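Local coordinates for probable oxidoreductase protein (Rhizobium etli, PDB 4FB5) that probably acts as a nucleotide-binding oxidoreductase of the GFO/IDH/MocA family, joining a Rossmann domain to a C-terminal domain built on a large mixed sheet, at residues A[156-161]-A[346-351]; A[176-181]-A[282-287]; A[276-281]-A[296-301]; A[303-308]-A[318-323]. One frame throughout, in Å; residues are numbered along the deposited sequence.

Interaction 1. Residues A[156-161]-A[346-351]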
# COMPACT_ATOMS: atom_id res chain seq x y z
N GLN A 156 -20.31 -12.95 -3.19
CA GLN A 156 -20.89 -12.32 -4.36
C GLN A 156 -20.10 -11.18 -4.95
O GLN A 156 -20.47 -10.66 -6.01
CB GLN A 156 -22.30 -11.79 -4.06
CG GLN A 156 -23.28 -12.75 -3.50
CD GLN A 156 -23.56 -13.92 -4.38
OE1 GLN A 156 -23.92 -15.00 -3.88
NE2 GLN A 156 -23.40 -13.75 -5.69
N ASN A 157 -19.05 -10.74 -4.27
CA ASN A 157 -18.18 -9.68 -4.80
C ASN A 157 -17.77 -10.06 -6.19
O ASN A 157 -17.38 -11.19 -6.40
CB ASN A 157 -16.94 -9.56 -3.92
CG ASN A 157 -16.04 -8.35 -4.26
OD1 ASN A 157 -16.09 -7.77 -5.35
ND2 ASN A 157 -15.19 -8.00 -3.31
N PRO A 158 -17.88 -9.14 -7.15
CA PRO A 158 -17.36 -9.36 -8.48
C PRO A 158 -15.89 -9.76 -8.53
O PRO A 158 -15.50 -10.62 -9.38
CB PRO A 158 -17.52 -8.00 -9.16
CG PRO A 158 -18.71 -7.40 -8.50
CD PRO A 158 -18.63 -7.86 -7.06
N VAL A 159 -15.08 -9.17 -7.66
CA VAL A 159 -13.65 -9.50 -7.62
C VAL A 159 -13.52 -10.98 -7.31
O VAL A 159 -12.70 -11.68 -7.86
CB VAL A 159 -12.91 -8.62 -6.56
CG1 VAL A 159 -11.58 -9.24 -6.12
CG2 VAL A 159 -12.77 -7.16 -7.09
N MSE A 160 -14.39 -11.44 -6.43
CA MSE A 160 -14.33 -12.77 -5.98
C MSE A 160 -14.79 -13.73 -7.10
O MSE A 160 -14.16 -14.75 -7.29
CB MSE A 160 -15.14 -12.88 -4.68
CG MSE A 160 -14.96 -14.16 -3.92
SE MSE A 160 -13.07 -14.32 -3.32
CE MSE A 160 -13.20 -12.83 -2.02
N ARG A 161 -15.87 -13.40 -7.84
CA ARG A 161 -16.23 -14.24 -9.00
C ARG A 161 -15.08 -14.28 -10.02
O ARG A 161 -14.81 -15.32 -10.62
CB ARG A 161 -17.58 -13.93 -9.70
CG ARG A 161 -18.44 -12.81 -9.15
CD ARG A 161 -19.52 -13.31 -8.18
NE ARG A 161 -20.85 -12.73 -8.41
CZ ARG A 161 -21.83 -13.31 -9.13
NH1 ARG A 161 -21.65 -14.50 -9.72
NH2 ARG A 161 -23.00 -12.72 -9.29
N LYS A 346 -25.17 -7.24 -1.14
CA LYS A 346 -26.42 -7.83 -0.76
C LYS A 346 -27.39 -7.81 -1.94
O LYS A 346 -28.20 -8.72 -2.07
CB LYS A 346 -27.05 -7.13 0.45
CG LYS A 346 -27.78 -8.10 1.41
CD LYS A 346 -26.79 -9.02 2.12
CE LYS A 346 -27.45 -10.13 2.93
NZ LYS A 346 -26.48 -10.72 3.95
N ILE A 347 -27.28 -6.80 -2.80
CA ILE A 347 -28.11 -6.68 -3.99
C ILE A 347 -27.83 -7.84 -4.96
O ILE A 347 -28.75 -8.47 -5.49
CB ILE A 347 -27.83 -5.35 -4.72
CG1 ILE A 347 -28.22 -4.15 -3.87
CG2 ILE A 347 -28.50 -5.32 -6.08
CD1 ILE A 347 -27.83 -2.79 -4.48
N ILE A 348 -26.55 -8.13 -5.18
CA ILE A 348 -26.14 -9.25 -6.02
C ILE A 348 -26.65 -10.56 -5.41
O ILE A 348 -27.25 -11.38 -6.10
CB ILE A 348 -24.63 -9.25 -6.13
CG1 ILE A 348 -24.18 -8.05 -6.96
CG2 ILE A 348 -24.11 -10.54 -6.69
CD1 ILE A 348 -22.73 -7.63 -6.75
N GLU A 349 -26.45 -10.76 -4.12
CA GLU A 349 -26.99 -11.96 -3.46
C GLU A 349 -28.53 -12.06 -3.63
O GLU A 349 -29.05 -13.12 -3.90
CB GLU A 349 -26.62 -11.96 -1.98
CG GLU A 349 -27.10 -13.17 -1.23
CD GLU A 349 -26.56 -13.23 0.18
OE1 GLU A 349 -27.33 -12.82 1.08
OE2 GLU A 349 -25.39 -13.68 0.38
N CYS A 350 -29.23 -10.95 -3.47
CA CYS A 350 -30.65 -10.88 -3.74
C CYS A 350 -30.93 -11.31 -5.19
O CYS A 350 -31.79 -12.17 -5.46
CB CYS A 350 -31.16 -9.46 -3.49
SG CYS A 350 -32.90 -9.26 -3.90
N ARG A 351 -30.17 -10.74 -6.12
CA ARG A 351 -30.33 -11.16 -7.48
C ARG A 351 -30.15 -12.68 -7.55
O ARG A 351 -31.03 -13.37 -8.05
CB ARG A 351 -29.41 -10.40 -8.44
CG ARG A 351 -29.51 -10.84 -9.89
CD ARG A 351 -30.89 -10.59 -10.44
NE ARG A 351 -31.18 -11.31 -11.70
CZ ARG A 351 -31.64 -12.57 -11.80
NH1 ARG A 351 -31.84 -13.31 -10.71
NH2 ARG A 351 -31.88 -13.10 -13.00
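Ile348 of helix 344-358 lies against Gln156, on the turn that leads into helix 158-168, so that the capped N-terminus of one helix meets the flank of another. Traced outward, Ile348 CB sits 4.0 Å from CB of Gln156. The branch methyl of Ile348, CG2, comes nearer, 3.4 Å from the same Gln156 CB, and also meets the guanidinium of Arg161, whose NH2 stands 3.6 Å from it. With chi1 at -70° the longer branch leaves beside the backbone N, and its terminal CD1 ends 4.1 Å from CD of the Pro158 ring. One step along the helix, CB of Glu349 rests 3.8 Å from CG of Gln156, the two side chains crossing at about a right angle; the Glu349 carboxylate continues past the contact and accepts a hydrogen bond from Trp122. No hydrogen bond links the two segments, so the join is made by van der Waals packing. Elsewhere on helix 344-358, Lys346 and Cys350 touch helix 35-44 of the Rossmann domain. Polar order within 156-161 fixes the turn instead. Asn157 is the N-cap, its OD1 accepting from Val159 N at 2.9 Å, while its ND2 reaches Met300 O. Arg161 bends back over the turn, and its NE donates to Gln156 O at 3.2 Å through a bent bond (137° at the hydrogen).

Interaction 2. Residues A[176-181]-A[282-287]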
# COMPACT_ATOMS: atom_id res chain seq x y z
N ASN A 176 -1.75 -25.26 -4.22
CA ASN A 176 -1.08 -26.07 -3.22
C ASN A 176 -1.53 -25.60 -1.81
O ASN A 176 -1.88 -26.43 -0.97
CB ASN A 176 0.46 -25.88 -3.18
CG ASN A 176 1.11 -25.74 -4.55
OD1 ASN A 176 0.99 -26.63 -5.43
ND2 ASN A 176 1.89 -24.67 -4.74
N HIS A 177 -1.45 -24.28 -1.56
CA HIS A 177 -1.61 -23.69 -0.23
C HIS A 177 -2.58 -22.51 -0.19
O HIS A 177 -2.65 -21.69 -1.10
CB HIS A 177 -0.26 -23.20 0.22
CG HIS A 177 -0.24 -22.65 1.60
ND1 HIS A 177 -0.95 -23.19 2.63
CD2 HIS A 177 0.48 -21.63 2.13
CE1 HIS A 177 -0.70 -22.52 3.74
NE2 HIS A 177 0.17 -21.57 3.47
N VAL A 178 -3.33 -22.40 0.89
CA VAL A 178 -4.26 -21.28 0.99
C VAL A 178 -4.31 -20.74 2.40
O VAL A 178 -4.46 -21.51 3.31
CB VAL A 178 -5.67 -21.66 0.58
CG1 VAL A 178 -6.63 -20.51 0.86
CG2 VAL A 178 -5.70 -22.06 -0.88
N ARG A 179 -4.21 -19.41 2.53
CA ARG A 179 -4.30 -18.68 3.81
C ARG A 179 -5.54 -17.80 3.83
O ARG A 179 -5.83 -17.16 2.83
CB ARG A 179 -3.08 -17.80 3.94
CG ARG A 179 -1.91 -18.61 4.33
CD ARG A 179 -0.64 -17.86 4.14
NE ARG A 179 0.55 -18.72 4.06
CZ ARG A 179 1.79 -18.25 3.91
NH1 ARG A 179 1.98 -16.93 3.81
NH2 ARG A 179 2.85 -19.06 3.82
N VAL A 180 -6.24 -17.70 4.96
CA VAL A 180 -7.48 -16.87 5.03
C VAL A 180 -7.70 -16.23 6.37
O VAL A 180 -7.76 -16.93 7.33
CB VAL A 180 -8.71 -17.72 4.73
CG1 VAL A 180 -9.92 -16.88 4.78
CG2 VAL A 180 -8.60 -18.19 3.38
N GLU A 181 -7.84 -14.91 6.47
CA GLU A 181 -7.86 -14.28 7.80
C GLU A 181 -9.13 -13.54 7.91
O GLU A 181 -9.43 -12.76 7.03
CB GLU A 181 -6.72 -13.27 8.00
CG GLU A 181 -5.28 -13.87 8.13
CD GLU A 181 -4.12 -12.85 7.85
OE1 GLU A 181 -4.18 -11.69 8.35
OE2 GLU A 181 -3.12 -13.18 7.14
N ILE A 282 -10.86 -9.33 5.63
CA ILE A 282 -10.83 -10.73 5.27
C ILE A 282 -9.70 -10.80 4.31
O ILE A 282 -9.75 -10.13 3.27
CB ILE A 282 -12.09 -11.10 4.50
CG1 ILE A 282 -13.31 -10.94 5.41
CG2 ILE A 282 -11.95 -12.49 3.96
CD1 ILE A 282 -14.64 -11.23 4.76
N ALA A 283 -8.66 -11.54 4.65
CA ALA A 283 -7.47 -11.53 3.81
C ALA A 283 -7.26 -12.92 3.30
O ALA A 283 -7.18 -13.90 4.06
CB ALA A 283 -6.24 -11.07 4.56
N LEU A 284 -7.18 -13.02 2.00
CA LEU A 284 -7.09 -14.31 1.39
C LEU A 284 -5.86 -14.37 0.52
O LEU A 284 -5.65 -13.49 -0.29
CB LEU A 284 -8.36 -14.51 0.62
CG LEU A 284 -8.47 -15.65 -0.37
CD1 LEU A 284 -8.42 -16.90 0.41
CD2 LEU A 284 -9.82 -15.48 -1.06
N GLN A 285 -5.02 -15.37 0.75
CA GLN A 285 -3.85 -15.59 -0.10
C GLN A 285 -3.91 -17.00 -0.68
O GLN A 285 -4.11 -17.97 0.05
CB GLN A 285 -2.53 -15.41 0.65
CG GLN A 285 -2.42 -14.13 1.48
CD GLN A 285 -1.29 -14.24 2.53
OE1 GLN A 285 -1.55 -14.37 3.75
NE2 GLN A 285 -0.03 -14.21 2.05
N ILE A 286 -3.76 -17.11 -1.99
CA ILE A 286 -3.86 -18.40 -2.68
C ILE A 286 -2.58 -18.74 -3.43
O ILE A 286 -2.13 -17.96 -4.21
CB ILE A 286 -4.96 -18.39 -3.69
CG1 ILE A 286 -6.25 -17.87 -3.07
CG2 ILE A 286 -5.11 -19.78 -4.26
CD1 ILE A 286 -7.29 -17.50 -4.14
N TYR A 287 -2.00 -19.91 -3.23
CA TYR A 287 -0.72 -20.18 -3.87
C TYR A 287 -0.77 -21.44 -4.73
O TYR A 287 -1.12 -22.53 -4.23
CB TYR A 287 0.42 -20.26 -2.87
CG TYR A 287 0.69 -18.98 -2.12
CD1 TYR A 287 1.43 -17.95 -2.67
CD2 TYR A 287 0.25 -18.81 -0.83
CE1 TYR A 287 1.67 -16.77 -1.96
CE2 TYR A 287 0.48 -17.64 -0.12
CZ TYR A 287 1.19 -16.63 -0.68
OH TYR A 287 1.43 -15.46 0.04
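His177 and Tyr287 pair at one end of two antiparallel strands near the middle of the mixed sheet of the C-terminal domain. The backbone bonds alternate: the pairs His177-Tyr287, Arg179-Gln285 and Glu181-Ala283 are hydrogen-bonded, those of Val178 with Ile286 and Val180 with Leu284 are not. At the His177 end the register slips by a classic beta bulge, where Tyr287 O accepts both Asn176 N (2.8 Å) and His177 N (3.2 Å) in its carbonyl plane. Apolar contacts lie on the face of Val178, Val180, Leu284 and Ile286. There Val178 CG2 meets Ile286 CG2 at 4.1 Å, side by side; helix 206-221 covers this face through Leu218. The other face, with His177, Arg179, Glu181, Gln285 and Tyr287 beside Ala283, is mainly polar and turned to the second subunit. Arg179 runs extended, its CG beside its own N (chi1 -77°), and its NE donates to His177 NE2 at 2.9 Å, 28° out of the ring plane. The guanidinium binds Asp183 and Glu181 of the second subunit, and Tyr287 OH meets Arg278 of that chain; Glu181 itself pairs with Arg281. A leucine in place of Arg179 would probably take one positive partner from each of those two carboxylates across the interface and leave His177 NE2 without its donor. Tyr287 CE2 lies over one face of the Arg179 guanidinium.

Interaction 3. Residues A[276-281]-A[296-301]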
# COMPACT_ATOMS: atom_id res chain seq x y z
N TRP A 276 -7.32 -5.36 17.35
CA TRP A 276 -7.35 -3.89 17.29
C TRP A 276 -6.85 -3.35 15.97
O TRP A 276 -5.76 -3.72 15.51
CB TRP A 276 -6.52 -3.25 18.38
CG TRP A 276 -7.22 -3.06 19.69
CD1 TRP A 276 -6.86 -3.64 20.91
CD2 TRP A 276 -8.36 -2.27 19.96
NE1 TRP A 276 -7.69 -3.24 21.89
CE2 TRP A 276 -8.63 -2.39 21.35
CE3 TRP A 276 -9.21 -1.50 19.17
CZ2 TRP A 276 -9.71 -1.75 21.99
CZ3 TRP A 276 -10.30 -0.88 19.78
CH2 TRP A 276 -10.54 -0.99 21.19
N GLY A 277 -7.67 -2.46 15.37
CA GLY A 277 -7.33 -1.87 14.10
C GLY A 277 -7.71 -2.67 12.87
O GLY A 277 -7.59 -2.18 11.78
N ARG A 278 -8.16 -3.90 13.00
CA ARG A 278 -8.81 -4.52 11.88
C ARG A 278 -10.31 -4.15 11.94
O ARG A 278 -10.95 -4.27 12.98
CB ARG A 278 -8.61 -6.02 11.97
CG ARG A 278 -7.12 -6.45 12.09
CD ARG A 278 -6.36 -5.95 10.92
NE ARG A 278 -5.09 -6.65 10.64
CZ ARG A 278 -4.29 -6.25 9.66
NH1 ARG A 278 -4.66 -5.22 8.96
NH2 ARG A 278 -3.14 -6.85 9.41
N LYS A 279 -10.88 -3.68 10.84
CA LYS A 279 -12.27 -3.24 10.88
C LYS A 279 -13.15 -4.21 10.16
O LYS A 279 -14.19 -4.61 10.69
CB LYS A 279 -12.46 -1.85 10.30
CG LYS A 279 -11.56 -0.72 10.94
CD LYS A 279 -11.56 -0.78 12.48
CE LYS A 279 -10.90 0.45 13.05
NZ LYS A 279 -10.68 0.41 14.54
N GLY A 280 -12.77 -4.59 8.96
CA GLY A 280 -13.63 -5.44 8.18
C GLY A 280 -12.74 -6.30 7.34
O GLY A 280 -13.02 -6.46 6.17
N ARG A 281 -11.66 -6.83 7.92
CA ARG A 281 -10.63 -7.48 7.16
C ARG A 281 -10.98 -8.93 6.89
O ARG A 281 -11.30 -9.69 7.80
CB ARG A 281 -9.31 -7.43 7.91
CG ARG A 281 -8.20 -8.35 7.33
CD ARG A 281 -6.92 -7.98 8.03
NE ARG A 281 -5.82 -8.93 7.94
CZ ARG A 281 -4.84 -8.81 7.06
NH1 ARG A 281 -4.82 -7.79 6.20
NH2 ARG A 281 -3.86 -9.71 7.04
N ASP A 296 -8.07 -8.64 -0.16
CA ASP A 296 -8.30 -8.08 1.16
C ASP A 296 -9.59 -7.24 1.14
O ASP A 296 -9.58 -6.14 0.56
CB ASP A 296 -7.16 -7.16 1.55
CG ASP A 296 -7.17 -6.83 3.08
OD1 ASP A 296 -6.07 -6.93 3.70
OD2 ASP A 296 -8.25 -6.48 3.66
N GLN A 297 -10.64 -7.75 1.79
CA GLN A 297 -11.94 -7.11 1.93
C GLN A 297 -11.93 -5.61 2.27
O GLN A 297 -12.91 -4.91 2.03
CB GLN A 297 -12.73 -7.81 3.04
CG GLN A 297 -14.22 -7.51 3.01
CD GLN A 297 -14.86 -7.98 1.69
OE1 GLN A 297 -14.51 -9.04 1.14
NE2 GLN A 297 -15.79 -7.21 1.19
N GLU A 298 -10.85 -5.13 2.87
CA GLU A 298 -10.80 -3.73 3.30
C GLU A 298 -10.55 -2.80 2.11
O GLU A 298 -10.75 -1.59 2.22
CB GLU A 298 -9.79 -3.52 4.45
CG GLU A 298 -10.36 -3.86 5.84
CD GLU A 298 -9.35 -3.64 7.01
OE1 GLU A 298 -9.81 -3.63 8.18
OE2 GLU A 298 -8.11 -3.49 6.78
N ARG A 299 -10.08 -3.39 1.01
CA ARG A 299 -9.99 -2.82 -0.33
C ARG A 299 -10.68 -3.83 -1.26
O ARG A 299 -10.11 -4.37 -2.20
CB ARG A 299 -8.53 -2.66 -0.70
CG ARG A 299 -7.88 -1.64 0.18
CD ARG A 299 -6.49 -1.26 -0.25
NE ARG A 299 -5.61 -2.43 -0.30
CZ ARG A 299 -5.24 -3.12 0.76
NH1 ARG A 299 -5.72 -2.81 1.97
NH2 ARG A 299 -4.44 -4.15 0.59
N MSE A 300 -11.91 -4.13 -0.89
CA MSE A 300 -12.90 -4.90 -1.61
C MSE A 300 -12.85 -4.81 -3.17
O MSE A 300 -13.28 -5.73 -3.91
CB MSE A 300 -14.19 -4.24 -1.19
CG MSE A 300 -15.18 -5.15 -0.73
SE MSE A 300 -17.00 -4.44 -1.02
CE MSE A 300 -16.77 -2.58 -0.33
N ASN A 301 -12.42 -3.67 -3.65
CA ASN A 301 -12.53 -3.46 -5.08
C ASN A 301 -11.25 -3.74 -5.85
O ASN A 301 -11.07 -3.26 -6.91
CB ASN A 301 -13.14 -2.09 -5.37
CG ASN A 301 -14.62 -2.04 -4.96
OD1 ASN A 301 -14.96 -1.42 -3.97
ND2 ASN A 301 -15.48 -2.75 -5.69
O HOH W 1 -6.79 -3.00 9.11
O HOH W 2 -3.31 -7.68 4.27
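Glu298 OE1 takes two backbone N-H groups from the loop 276-281: Lys279 N at 2.9 Å, met nearly along the C-O direction, and Gly280 N at 3.2 Å, on the anti lone pair. Both bonds are close to straight. The carboxylate reaches them because the Glu298 chain, with chi1 at -83°, is stretched out beyond CG. Its second oxygen, OE2, accepts a water at 2.7 Å; that water also donates to Gly277 O and accepts from Arg278 NH1 in the plane of the guanidinium, so it ties the carboxylate to the Gly277 carbonyl and the Arg278 side chain. The two loops lie at the same end of the antiparallel hairpin formed by strands 281-288 and 291-296, one leading into it and the other leaving it, and the contact thus ties together the mouth of that hairpin. Beside it, Arg281 NH1 forms a salt bridge with Asp296 OD1 at 2.9 Å, the two side chains crossing at about a right angle with their planes 60° apart; a second water bridges the same pair. The other oxygen, Asp296 OD2, accepts Glu298 N at 3.0 Å in an Asx turn at the start of the loop 296-301. The guanidinium groups of Arg278 and Arg281 face each other, with Arg281 NE over the centre of the Arg278 group, and nearby carboxylates probably offset their like charges. Arg281 also pairs with Glu181, and Arg278 NE reaches Tyr287 of the second subunit. Along the backbone, Gln297 CB packs on Gly280 O at 3.4 Å.

Interaction 4. Residues A[303-308]-A[318-323]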
# COMPACT_ATOMS: atom_id res chain seq x y z
N PHE A 303 -7.72 -6.81 -6.32
CA PHE A 303 -6.96 -7.96 -5.91
C PHE A 303 -5.67 -7.95 -6.65
O PHE A 303 -5.49 -7.20 -7.56
CB PHE A 303 -7.70 -9.24 -6.11
CG PHE A 303 -7.85 -9.62 -7.51
CD1 PHE A 303 -7.09 -10.68 -8.05
CD2 PHE A 303 -8.78 -8.96 -8.32
CE1 PHE A 303 -7.21 -11.04 -9.38
CE2 PHE A 303 -8.93 -9.31 -9.64
CZ PHE A 303 -8.14 -10.37 -10.18
N GLU A 304 -4.76 -8.78 -6.20
CA GLU A 304 -3.42 -8.78 -6.71
C GLU A 304 -3.15 -10.17 -7.24
O GLU A 304 -3.42 -11.14 -6.55
CB GLU A 304 -2.42 -8.47 -5.59
CG GLU A 304 -2.52 -7.12 -4.99
CD GLU A 304 -1.33 -6.83 -4.07
OE1 GLU A 304 -0.18 -6.74 -4.56
OE2 GLU A 304 -1.53 -6.69 -2.84
N LEU A 305 -2.63 -10.25 -8.46
CA LEU A 305 -2.41 -11.52 -9.17
C LEU A 305 -0.99 -11.64 -9.68
O LEU A 305 -0.52 -10.76 -10.39
CB LEU A 305 -3.38 -11.62 -10.37
CG LEU A 305 -3.05 -12.70 -11.41
CD1 LEU A 305 -3.45 -14.01 -10.89
CD2 LEU A 305 -3.76 -12.48 -12.73
N TYR A 306 -0.32 -12.73 -9.32
CA TYR A 306 1.07 -12.96 -9.76
C TYR A 306 1.18 -14.12 -10.71
O TYR A 306 0.77 -15.23 -10.35
CB TYR A 306 1.98 -13.28 -8.59
CG TYR A 306 3.42 -13.46 -9.01
CD1 TYR A 306 4.35 -12.46 -8.79
CD2 TYR A 306 3.84 -14.63 -9.69
CE1 TYR A 306 5.67 -12.60 -9.16
CE2 TYR A 306 5.15 -14.81 -10.06
CZ TYR A 306 6.07 -13.79 -9.79
OH TYR A 306 7.38 -13.93 -10.14
N GLN A 307 1.79 -13.89 -11.87
CA GLN A 307 1.94 -14.93 -12.86
C GLN A 307 3.35 -15.26 -13.20
O GLN A 307 4.02 -14.45 -13.75
CB GLN A 307 1.27 -14.50 -14.10
CG GLN A 307 -0.17 -14.79 -14.04
CD GLN A 307 -0.86 -14.31 -15.29
OE1 GLN A 307 -1.20 -13.15 -15.39
NE2 GLN A 307 -1.05 -15.21 -16.24
N ALA A 308 3.78 -16.48 -12.91
CA ALA A 308 5.09 -16.95 -13.26
C ALA A 308 5.12 -17.13 -14.78
O ALA A 308 5.04 -18.25 -15.28
CB ALA A 308 5.35 -18.27 -12.56
N ARG A 318 0.14 -8.16 -9.89
CA ARG A 318 -0.56 -7.05 -10.47
C ARG A 318 -1.74 -6.66 -9.70
O ARG A 318 -2.58 -7.51 -9.39
CB ARG A 318 -1.01 -7.38 -11.88
CG ARG A 318 -0.17 -6.73 -12.92
CD ARG A 318 -0.75 -6.94 -14.31
NE ARG A 318 -0.97 -8.36 -14.45
CZ ARG A 318 -1.01 -8.98 -15.60
NH1 ARG A 318 -0.87 -8.24 -16.70
NH2 ARG A 318 -1.20 -10.30 -15.61
N LYS A 319 -1.86 -5.36 -9.44
CA LYS A 319 -3.01 -4.79 -8.74
C LYS A 319 -4.14 -4.52 -9.75
O LYS A 319 -4.10 -3.57 -10.53
CB LYS A 319 -2.59 -3.53 -7.98
CG LYS A 319 -3.68 -2.94 -7.02
CD LYS A 319 -3.02 -2.24 -5.82
CE LYS A 319 -3.20 -0.77 -5.87
NZ LYS A 319 -2.22 -0.03 -4.98
N ILE A 320 -5.15 -5.37 -9.74
CA ILE A 320 -6.22 -5.27 -10.70
C ILE A 320 -7.48 -4.68 -10.09
O ILE A 320 -8.03 -5.25 -9.15
CB ILE A 320 -6.55 -6.68 -11.21
CG1 ILE A 320 -5.32 -7.26 -11.89
CG2 ILE A 320 -7.82 -6.66 -12.15
CD1 ILE A 320 -5.49 -8.70 -12.21
N LEU A 321 -7.95 -3.54 -10.63
CA LEU A 321 -9.14 -2.85 -10.09
C LEU A 321 -10.49 -3.31 -10.65
O LEU A 321 -10.67 -3.54 -11.88
CB LEU A 321 -8.98 -1.35 -10.24
CG LEU A 321 -7.64 -0.78 -9.72
CD1 LEU A 321 -7.54 0.71 -10.00
CD2 LEU A 321 -7.32 -1.07 -8.21
N ALA A 322 -11.45 -3.49 -9.77
CA ALA A 322 -12.79 -3.93 -10.18
C ALA A 322 -13.29 -3.14 -11.39
O ALA A 322 -13.25 -1.87 -11.39
CB ALA A 322 -13.75 -3.81 -9.03
N ALA A 323 -13.73 -3.87 -12.42
CA ALA A 323 -14.09 -3.23 -13.72
C ALA A 323 -15.33 -3.83 -14.36
O ALA A 323 -15.75 -4.89 -13.99
CB ALA A 323 -12.91 -3.23 -14.70
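Phe303 and Ile320 run side by side and point the same way: the ring tip, CZ, lies 3.7 Å from Ile320 CD1, and ring atom CE2 touches Ile320 CG2 at 3.8 Å. The same CD1 of Ile320 is met from the next position on that face by Leu305 CB at 4.0 Å. Phe303 holds its ring there in the crowded position, its CG between the backbone N and the carbonyl carbon (chi1 71°). Beneath these side chains lies an antiparallel beta hairpin of strands 302-307 and 316-321, with a strongly twisted pairing, 138° between the short segment axes. Four backbone bonds pin it: Phe303 N donates to Ile320 O at 3.2 Å, Ile320 N to Phe303 O at 2.9 Å, and Leu305 and Arg318 likewise exchange N-H and C=O. Between them the non-hydrogen-bonded pair Glu304-Lys319 faces the other way. Further along, Gln307 OE1 sits at the edge of the Arg318 guanidinium, 2.9 Å from NH2, but at an angle too poor for a hydrogen bond. Helix 158-168 backs the ring through Val159, His162 and Leu166. A serine in place of Phe303 would probably leave Ile320 without its aromatic neighbour and open a gap beside that helix. Outermost in its chain, strand 316-321 pairs through Arg318 and Lys319 with an antiparallel strand of the fourth subunit, carrying the sheet across the interface.

Interactions 2 and 4 belong to the same mixed sheet, 2 near its middle and 4 at its edge, and interaction 3 gathers the loops at the open end of the hairpin 281-288/291-296, whose first strand belongs to interaction 2. Interactions 1 and 2 are buried; interactions 3 and 4 are only partly so. Interaction 1 is a helix-to-turn contact without cross-segment hydrogen bonds, whereas backbone pairing holds interactions 2 and 4 and charged side chains with water hold interaction 3. They join physically: Glu181 of interaction 2 binds Arg281 of interaction 3, Asn157 of interaction 1 reaches Met300 of interaction 3, and Val159 packs on Phe303 of interaction 4. Interactions 2, 3 and 4 all touch the second subunit, while interaction 1 touches no other subunit.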